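Long-range contacts in beta-lactamase Mb2281c (Mycobacterium bovis, PDB 3I7J), which is probably a serine hydrolase of the beta-lactamase family, expected to open beta-lactam rings or to cleave related amides or esters: residues F227-F233 against W260-S264; R34-L38 against V246-R250. All coordinates share one frame; numbering follows the deposited sequence.

Interaction 1. Residues F227-F233 against W260-S264; sequences FGQSGGF and WPAIS
The carbonyl oxygen of Trp260 takes two bonds from Ser264, the residue one turn further along helix 256-271. The hydroxyl OG of Ser264 reaches Trp260 O at 2.9 Å, and the backbone N of Ser264 comes to the same atom from the opposite face of the carbonyl plane. Trp235 of strand 232-237 also bonds to this hydroxyl through its indole nitrogen, so a single serine links helix and sheet just beyond the end of the Phe233 ring. The main burden falls on the Trp260 indole. Phe233 meets it in a T-shaped pair, with centroids 4.8 Å apart and planes at 64° to the five-membered ring. CD2 of Phe233 stands over the indole face, 3.5 Å from Trp260 CD2. CB of Phe233 already points toward the helix, and with CG between backbone N and carbonyl carbon (chi1 74°) the ring edge comes over the indole. At the indole edge, Phe227 CD2 comes within 3.6 Å of Trp260 CZ3, the two side chains crossing at nearly a right angle. Further along the rim, the carbonyl carbon of Gly231 lies 3.6 Å from Trp260 CZ2, where the turn backbone carries no side chain. The principle illustrated is a helix docked by one large aromatic residue: an aromatic cluster seals the C-terminal helix onto the antiparallel sheet of the beta-lactamase fold.

Interaction 2. Residues R34-L38 against V246-R250; sequences RVFAL and VLTAR
Leu247, on strand 242-248, makes the broadest contact with residues 34-38 and shares its side chain between two partners. Its CB lies over one face of the Phe36 ring in a CH-pi contact, 4.0 Å from the ring centroid and 20° off the normal. Beyond CG the branches diverge. CD1 approaches CD2 of Phe36 at 3.8 Å, while CD2 turns to the branch methyl CD2 of Leu38, also 3.8 Å away. With CG anti to the carbonyl carbon (chi1 -74°), the Phe36 ring comes to lie under CB of Leu247. Val153 and Leu156 of helix 153-164 also touch Leu247, so the residue is enclosed in an apolar core.

At Thr248 the side chain turns away from residues 34-38 and the backbone takes over. A water near the edge of the Phe36 ring is placed to donate to Thr248 O at 3.2 Å and to Ala37 O at 2.9 Å, although it has more acceptors in reach than protons to give. The hydroxyl OG1 of Thr248, tied to the carbonyl of Gly231, accepts the backbone N of Arg250 at 3.3 Å in an ST turn that bends the chain as the strand finishes. Ala249 lies within that turn. Its backbone N approaches Phe36 CE1 at 3.9 Å, and its methyl CB is 4.2 Å from NH2 of the extended Arg34 side chain, a peripheral contact. Arg250 then leaves the interface, its guanidinium bonding to Pro11 O and lying against Trp255 in a cation-pi contact.

The touching parts, residues 34-38 and 247-249, run nearly perpendicular, 97° apart. This apolar contact joins the small sheet of strands 36-37, 149-151 and 137-138 to the central antiparallel sheet of the beta-lactamase fold.

Overall arrangement
Interactions 1 and 2 have centres about 10 Å apart and meet through neighbouring strands of the central sheet. Phe233 N lies 2.7 Å from Val246 O, a probable backbone hydrogen bond, and Gly231 O lies 2.8 Å from Thr248 OG1, coupling the turn of one contact to the strand end of the other. Ser230 CB also packs on Ala37 O at 3.5 Å. Residues 227-233 thus join helix 256-271, through interaction 1, to residues 34-38. Both contacts lie close to what is probably the active site: Gly228 touches, and Leu38 lies near without touching, an SxxK pattern of Ser40 and Lys43 with Tyr99, consistent with the catalytic serine and lysine of this family.

Interaction 1. Residues F227-F233 against W260-S264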
ATOM      1  N   PHE A 227      -2.241  -3.733  -3.594  1.00 15.53           N
ATOM      2  CA  PHE A 227      -3.014  -3.679  -4.832  1.00 12.91           C
ATOM      3  C   PHE A 227      -4.418  -3.322  -4.384  1.00 10.15           C
ATOM      4  O   PHE A 227      -4.708  -3.335  -3.185  1.00 10.82           O
ATOM      5  CB  PHE A 227      -2.973  -5.004  -5.624  1.00  8.57           C
ATOM      6  CG  PHE A 227      -3.911  -6.068  -5.127  1.00 10.59           C
ATOM      7  CD1 PHE A 227      -3.574  -6.857  -4.033  1.00 11.92           C
ATOM      8  CD2 PHE A 227      -5.120  -6.305  -5.781  1.00 17.54           C
ATOM      9  CE1 PHE A 227      -4.424  -7.872  -3.593  1.00 11.07           C
ATOM     10  CE2 PHE A 227      -5.980  -7.315  -5.354  1.00 21.87           C
ATOM     11  CZ  PHE A 227      -5.631  -8.102  -4.255  1.00 16.48           C
ATOM     12  N   GLY A 228      -5.273  -2.952  -5.327  1.00 11.97           N
ATOM     13  CA  GLY A 228      -6.633  -2.579  -4.979  1.00 13.55           C
ATOM     14  C   GLY A 228      -7.635  -3.237  -5.900  1.00 13.99           C
ATOM     15  O   GLY A 228      -7.285  -3.638  -7.011  1.00 12.68           O
ATOM     16  N   GLN A 229      -8.878  -3.345  -5.443  1.00 13.91           N
ATOM     17  CA  GLN A 229      -9.937  -3.971  -6.228  1.00 16.23           C
ATOM     18  C   GLN A 229     -10.338  -3.130  -7.432  1.00 14.32           C
ATOM     19  O   GLN A 229     -11.120  -3.580  -8.271  1.00 21.48           O
ATOM     20  CB  GLN A 229     -11.171  -4.228  -5.353  1.00 19.99           C
ATOM     21  CG  GLN A 229     -10.976  -5.271  -4.248  1.00 33.54           C
ATOM     22  CD  GLN A 229     -10.689  -6.666  -4.790  1.00 32.82           C
ATOM     23  OE1 GLN A 229     -11.413  -7.169  -5.655  1.00 37.33           O
ATOM     24  NE2 GLN A 229      -9.642  -7.300  -4.275  1.00 16.86           N
ATOM     25  N   SER A 230      -9.817  -1.911  -7.515  1.00 10.89           N
ATOM     26  CA  SER A 230     -10.121  -1.033  -8.644  1.00 15.99           C
ATOM     27  C   SER A 230      -9.192  -1.346  -9.810  1.00 15.98           C
ATOM     28  O   SER A 230      -9.219  -0.664 -10.832  1.00 11.60           O
ATOM     29  CB  SER A 230      -9.961   0.434  -8.248  1.00 15.70           C
ATOM     30  OG  SER A 230     -11.051   0.859  -7.451  1.00 26.35           O
ATOM     31  N   GLY A 231      -8.366  -2.376  -9.642  1.00 12.45           N
ATOM     32  CA  GLY A 231      -7.445  -2.773 -10.690  1.00 10.16           C
ATOM     33  C   GLY A 231      -6.160  -1.972 -10.772  1.00 17.37           C
ATOM     34  O   GLY A 231      -5.696  -1.641 -11.864  1.00 10.60           O
ATOM     35  N   GLY A 232      -5.583  -1.655  -9.615  1.00 12.52           N
ATOM     36  CA  GLY A 232      -4.340  -0.906  -9.581  1.00 11.12           C
ATOM     37  C   GLY A 232      -3.436  -1.494  -8.511  1.00 16.77           C
ATOM     38  O   GLY A 232      -3.912  -2.207  -7.631  1.00 16.28           O
ATOM     39  N   PHE A 233      -2.139  -1.221  -8.578  1.00  9.70           N
ATOM     40  CA  PHE A 233      -1.235  -1.747  -7.576  1.00 11.44           C
ATOM     41  C   PHE A 233       0.108  -1.027  -7.548  1.00 18.19           C
ATOM     42  O   PHE A 233       0.459  -0.273  -8.460  1.00 10.71           O
ATOM     43  CB  PHE A 233      -0.996  -3.256  -7.789  1.00 10.87           C
ATOM     44  CG  PHE A 233      -0.104  -3.591  -8.971  1.00 14.94           C
ATOM     45  CD1 PHE A 233       1.268  -3.335  -8.940  1.00 11.12           C
ATOM     46  CD2 PHE A 233      -0.639  -4.196 -10.105  1.00 16.31           C
ATOM     47  CE1 PHE A 233       2.092  -3.681 -10.024  1.00 13.29           C
ATOM     48  CE2 PHE A 233       0.173  -4.543 -11.189  1.00 16.84           C
ATOM     49  CZ  PHE A 233       1.539  -4.286 -11.150  1.00 10.54           C
ATOM     50  N   TRP A 260      -0.671  -9.364 -14.276  1.00 19.49           N
ATOM     51  CA  TRP A 260       0.074  -8.616 -13.271  1.00 17.39           C
ATOM     52  C   TRP A 260       1.442  -9.215 -12.977  1.00  9.79           C
ATOM     53  O   TRP A 260       2.439  -8.509 -12.980  1.00  9.75           O
ATOM     54  CB  TRP A 260      -0.775  -8.462 -12.006  1.00 11.35           C
ATOM     55  CG  TRP A 260      -1.842  -7.407 -12.181  1.00 17.96           C
ATOM     56  CD1 TRP A 260      -2.181  -6.763 -13.343  1.00 13.06           C
ATOM     57  CD2 TRP A 260      -2.675  -6.851 -11.159  1.00 14.14           C
ATOM     58  NE1 TRP A 260      -3.170  -5.837 -13.099  1.00 18.62           N
ATOM     59  CE2 TRP A 260      -3.487  -5.867 -11.767  1.00 13.77           C
ATOM     60  CE3 TRP A 260      -2.809  -7.082  -9.786  1.00 16.11           C
ATOM     61  CZ2 TRP A 260      -4.423  -5.119 -11.045  1.00 14.41           C
ATOM     62  CZ3 TRP A 260      -3.741  -6.339  -9.067  1.00 16.38           C
ATOM     63  CH2 TRP A 260      -4.531  -5.368  -9.698  1.00 11.44           C
ATOM     64  N   PRO A 261       1.509 -10.529 -12.731  1.00 15.40           N
ATOM     65  CA  PRO A 261       2.805 -11.157 -12.449  1.00 16.19           C
ATOM     66  C   PRO A 261       3.736 -11.071 -13.669  1.00 16.25           C
ATOM     67  O   PRO A 261       4.943 -10.858 -13.536  1.00 14.04           O
ATOM     68  CB  PRO A 261       2.423 -12.600 -12.120  1.00 15.49           C
ATOM     69  CG  PRO A 261       1.036 -12.458 -11.547  1.00 16.28           C
ATOM     70  CD  PRO A 261       0.405 -11.476 -12.492  1.00 12.94           C
ATOM     71  N   ALA A 262       3.160 -11.225 -14.857  1.00  9.64           N
ATOM     72  CA  ALA A 262       3.928 -11.177 -16.092  1.00 13.68           C
ATOM     73  C   ALA A 262       4.583  -9.828 -16.334  1.00 15.04           C
ATOM     74  O   ALA A 262       5.756  -9.765 -16.704  1.00 12.37           O
ATOM     75  CB  ALA A 262       3.033 -11.541 -17.284  1.00 14.50           C
ATOM     76  N   ILE A 263       3.844  -8.740 -16.126  1.00 12.66           N
ATOM     77  CA  ILE A 263       4.437  -7.425 -16.355  1.00 13.97           C
ATOM     78  C   ILE A 263       5.481  -7.126 -15.281  1.00 11.54           C
ATOM     79  O   ILE A 263       6.457  -6.417 -15.530  1.00 18.89           O
ATOM     80  CB  ILE A 263       3.369  -6.308 -16.398  1.00 15.96           C
ATOM     81  CG1 ILE A 263       4.021  -5.008 -16.870  1.00 12.58           C
ATOM     82  CG2 ILE A 263       2.723  -6.125 -15.032  1.00 14.32           C
ATOM     83  CD1 ILE A 263       3.025  -3.888 -17.090  1.00 20.80           C
ATOM     84  N   SER A 264       5.285  -7.697 -14.098  1.00 16.29           N
ATOM     85  CA  SER A 264       6.222  -7.500 -13.000  1.00 12.59           C
ATOM     86  C   SER A 264       7.568  -8.141 -13.317  1.00 10.78           C
ATOM     87  O   SER A 264       8.617  -7.513 -13.155  1.00 15.14           O
ATOM     88  CB  SER A 264       5.652  -8.089 -11.708  1.00 15.74           C
ATOM     89  OG  SER A 264       4.519  -7.352 -11.281  1.00 13.20           O
TER

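Interaction 2. Residues R34-L38 against V246-R250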
ATOM      1  N   ARG A  34      -3.719  11.168 -15.683  1.00 13.71           N
ATOM      2  CA  ARG A  34      -5.105  10.738 -15.516  1.00 13.17           C
ATOM      3  C   ARG A  34      -5.406  10.262 -14.091  1.00 14.97           C
ATOM      4  O   ARG A  34      -4.658   9.464 -13.523  1.00 13.83           O
ATOM      5  CB  ARG A  34      -5.432   9.616 -16.512  1.00 11.02           C
ATOM      6  CG  ARG A  34      -6.775   8.963 -16.253  1.00 15.43           C
ATOM      7  CD  ARG A  34      -7.247   8.104 -17.403  1.00 15.23           C
ATOM      8  NE  ARG A  34      -8.506   7.449 -17.079  1.00 18.04           N
ATOM      9  CZ  ARG A  34      -9.350   6.959 -17.981  1.00 30.31           C
ATOM     10  NH1 ARG A  34      -9.076   7.049 -19.276  1.00 19.57           N
ATOM     11  NH2 ARG A  34     -10.476   6.379 -17.584  1.00 29.32           N
ATOM     12  N   VAL A  35      -6.510  10.746 -13.528  1.00 10.53           N
ATOM     13  CA  VAL A  35      -6.918  10.375 -12.175  1.00 11.51           C
ATOM     14  C   VAL A  35      -7.600   9.006 -12.123  1.00 16.13           C
ATOM     15  O   VAL A  35      -8.510   8.731 -12.900  1.00 19.91           O
ATOM     16  CB  VAL A  35      -7.897  11.405 -11.579  1.00 14.91           C
ATOM     17  CG1 VAL A  35      -8.482  10.859 -10.291  1.00 15.09           C
ATOM     18  CG2 VAL A  35      -7.181  12.729 -11.311  1.00 11.39           C
ATOM     19  N   PHE A  36      -7.176   8.167 -11.183  1.00 13.11           N
ATOM     20  CA  PHE A  36      -7.730   6.821 -11.027  1.00 10.08           C
ATOM     21  C   PHE A  36      -8.181   6.574  -9.579  1.00 16.74           C
ATOM     22  O   PHE A  36      -7.611   7.131  -8.636  1.00 15.44           O
ATOM     23  CB  PHE A  36      -6.659   5.776 -11.375  1.00 10.57           C
ATOM     24  CG  PHE A  36      -6.361   5.644 -12.850  1.00 21.92           C
ATOM     25  CD1 PHE A  36      -7.105   4.781 -13.649  1.00 16.08           C
ATOM     26  CD2 PHE A  36      -5.305   6.344 -13.430  1.00 12.34           C
ATOM     27  CE1 PHE A  36      -6.798   4.614 -15.000  1.00 17.91           C
ATOM     28  CE2 PHE A  36      -4.989   6.184 -14.781  1.00 16.59           C
ATOM     29  CZ  PHE A  36      -5.737   5.316 -15.566  1.00 13.80           C
ATOM     30  N   ALA A  37      -9.203   5.744  -9.394  1.00 15.61           N
ATOM     31  CA  ALA A  37      -9.642   5.410  -8.043  1.00 20.80           C
ATOM     32  C   ALA A  37      -8.584   4.407  -7.599  1.00 20.57           C
ATOM     33  O   ALA A  37      -8.229   3.505  -8.361  1.00 16.91           O
ATOM     34  CB  ALA A  37     -11.026   4.750  -8.063  1.00 13.20           C
ATOM     35  N   LEU A  38      -8.083   4.550  -6.378  1.00 23.41           N
ATOM     36  CA  LEU A  38      -7.035   3.654  -5.900  1.00 17.76           C
ATOM     37  C   LEU A  38      -7.505   2.462  -5.098  1.00 20.33           C
ATOM     38  O   LEU A  38      -6.781   1.475  -4.968  1.00 12.57           O
ATOM     39  CB  LEU A  38      -6.038   4.425  -5.042  1.00 19.93           C
ATOM     40  CG  LEU A  38      -5.363   5.630  -5.678  1.00 14.00           C
ATOM     41  CD1 LEU A  38      -4.279   6.121  -4.734  1.00 19.72           C
ATOM     42  CD2 LEU A  38      -4.768   5.241  -7.029  1.00 16.36           C
ATOM     43  N   VAL A 246       1.011   0.478 -11.330  1.00 12.03           N
ATOM     44  CA  VAL A 246       0.071   0.200 -12.413  1.00 10.78           C
ATOM     45  C   VAL A 246      -1.346   0.564 -11.988  1.00  7.28           C
ATOM     46  O   VAL A 246      -1.838   0.094 -10.962  1.00 16.02           O
ATOM     47  CB  VAL A 246       0.069  -1.294 -12.858  1.00 11.19           C
ATOM     48  CG1 VAL A 246      -1.065  -1.526 -13.857  1.00  7.96           C
ATOM     49  CG2 VAL A 246       1.397  -1.661 -13.520  1.00 11.59           C
ATOM     50  N   LEU A 247      -1.991   1.410 -12.784  1.00 10.38           N
ATOM     51  CA  LEU A 247      -3.366   1.834 -12.530  1.00 10.68           C
ATOM     52  C   LEU A 247      -4.198   1.619 -13.792  1.00 16.53           C
ATOM     53  O   LEU A 247      -3.818   2.071 -14.878  1.00 15.02           O
ATOM     54  CB  LEU A 247      -3.415   3.314 -12.131  1.00 13.92           C
ATOM     55  CG  LEU A 247      -2.692   3.744 -10.847  1.00 15.60           C
ATOM     56  CD1 LEU A 247      -2.876   5.246 -10.654  1.00 11.13           C
ATOM     57  CD2 LEU A 247      -3.234   2.978  -9.643  1.00  6.70           C
ATOM     58  N   THR A 248      -5.318   0.915 -13.644  1.00 17.96           N
ATOM     59  CA  THR A 248      -6.222   0.639 -14.756  1.00 13.35           C
ATOM     60  C   THR A 248      -7.653   0.994 -14.377  1.00 22.49           C
ATOM     61  O   THR A 248      -7.984   1.157 -13.196  1.00 16.08           O
ATOM     62  CB  THR A 248      -6.223  -0.848 -15.168  1.00 15.47           C
ATOM     63  OG1 THR A 248      -7.085  -1.595 -14.295  1.00 18.48           O
ATOM     64  CG2 THR A 248      -4.817  -1.423 -15.107  1.00  8.48           C
ATOM     65  N   ALA A 249      -8.496   1.108 -15.398  1.00 24.22           N
ATOM     66  CA  ALA A 249      -9.901   1.443 -15.224  1.00 22.26           C
ATOM     67  C   ALA A 249     -10.788   0.198 -15.239  1.00 22.71           C
ATOM     68  O   ALA A 249     -11.930   0.245 -15.694  1.00 27.96           O
ATOM     69  CB  ALA A 249     -10.340   2.411 -16.319  1.00 25.37           C
ATOM     70  N   ARG A 250     -10.256  -0.918 -14.755  1.00 19.28           N
ATOM     71  CA  ARG A 250     -11.027  -2.154 -14.691  1.00 14.03           C
ATOM     72  C   ARG A 250     -10.815  -2.811 -13.333  1.00 17.97           C
ATOM     73  O   ARG A 250      -9.679  -3.044 -12.918  1.00 20.26           O
ATOM     74  CB  ARG A 250     -10.609  -3.127 -15.795  1.00  9.49           C
ATOM     75  CG  ARG A 250     -11.502  -4.361 -15.863  1.00 16.27           C
ATOM     76  CD  ARG A 250     -11.093  -5.321 -16.974  1.00 15.25           C
ATOM     77  NE  ARG A 250     -11.951  -6.499 -16.989  1.00 18.39           N
ATOM     78  CZ  ARG A 250     -11.784  -7.543 -17.794  1.00 20.42           C
ATOM     79  NH1 ARG A 250     -10.784  -7.565 -18.666  1.00 27.56           N
ATOM     80  NH2 ARG A 250     -12.618  -8.571 -17.726  1.00 15.64           N
TER
HETATM   81  O   HOH W   1      -9.375   2.943 -10.925  1.00 34.76           O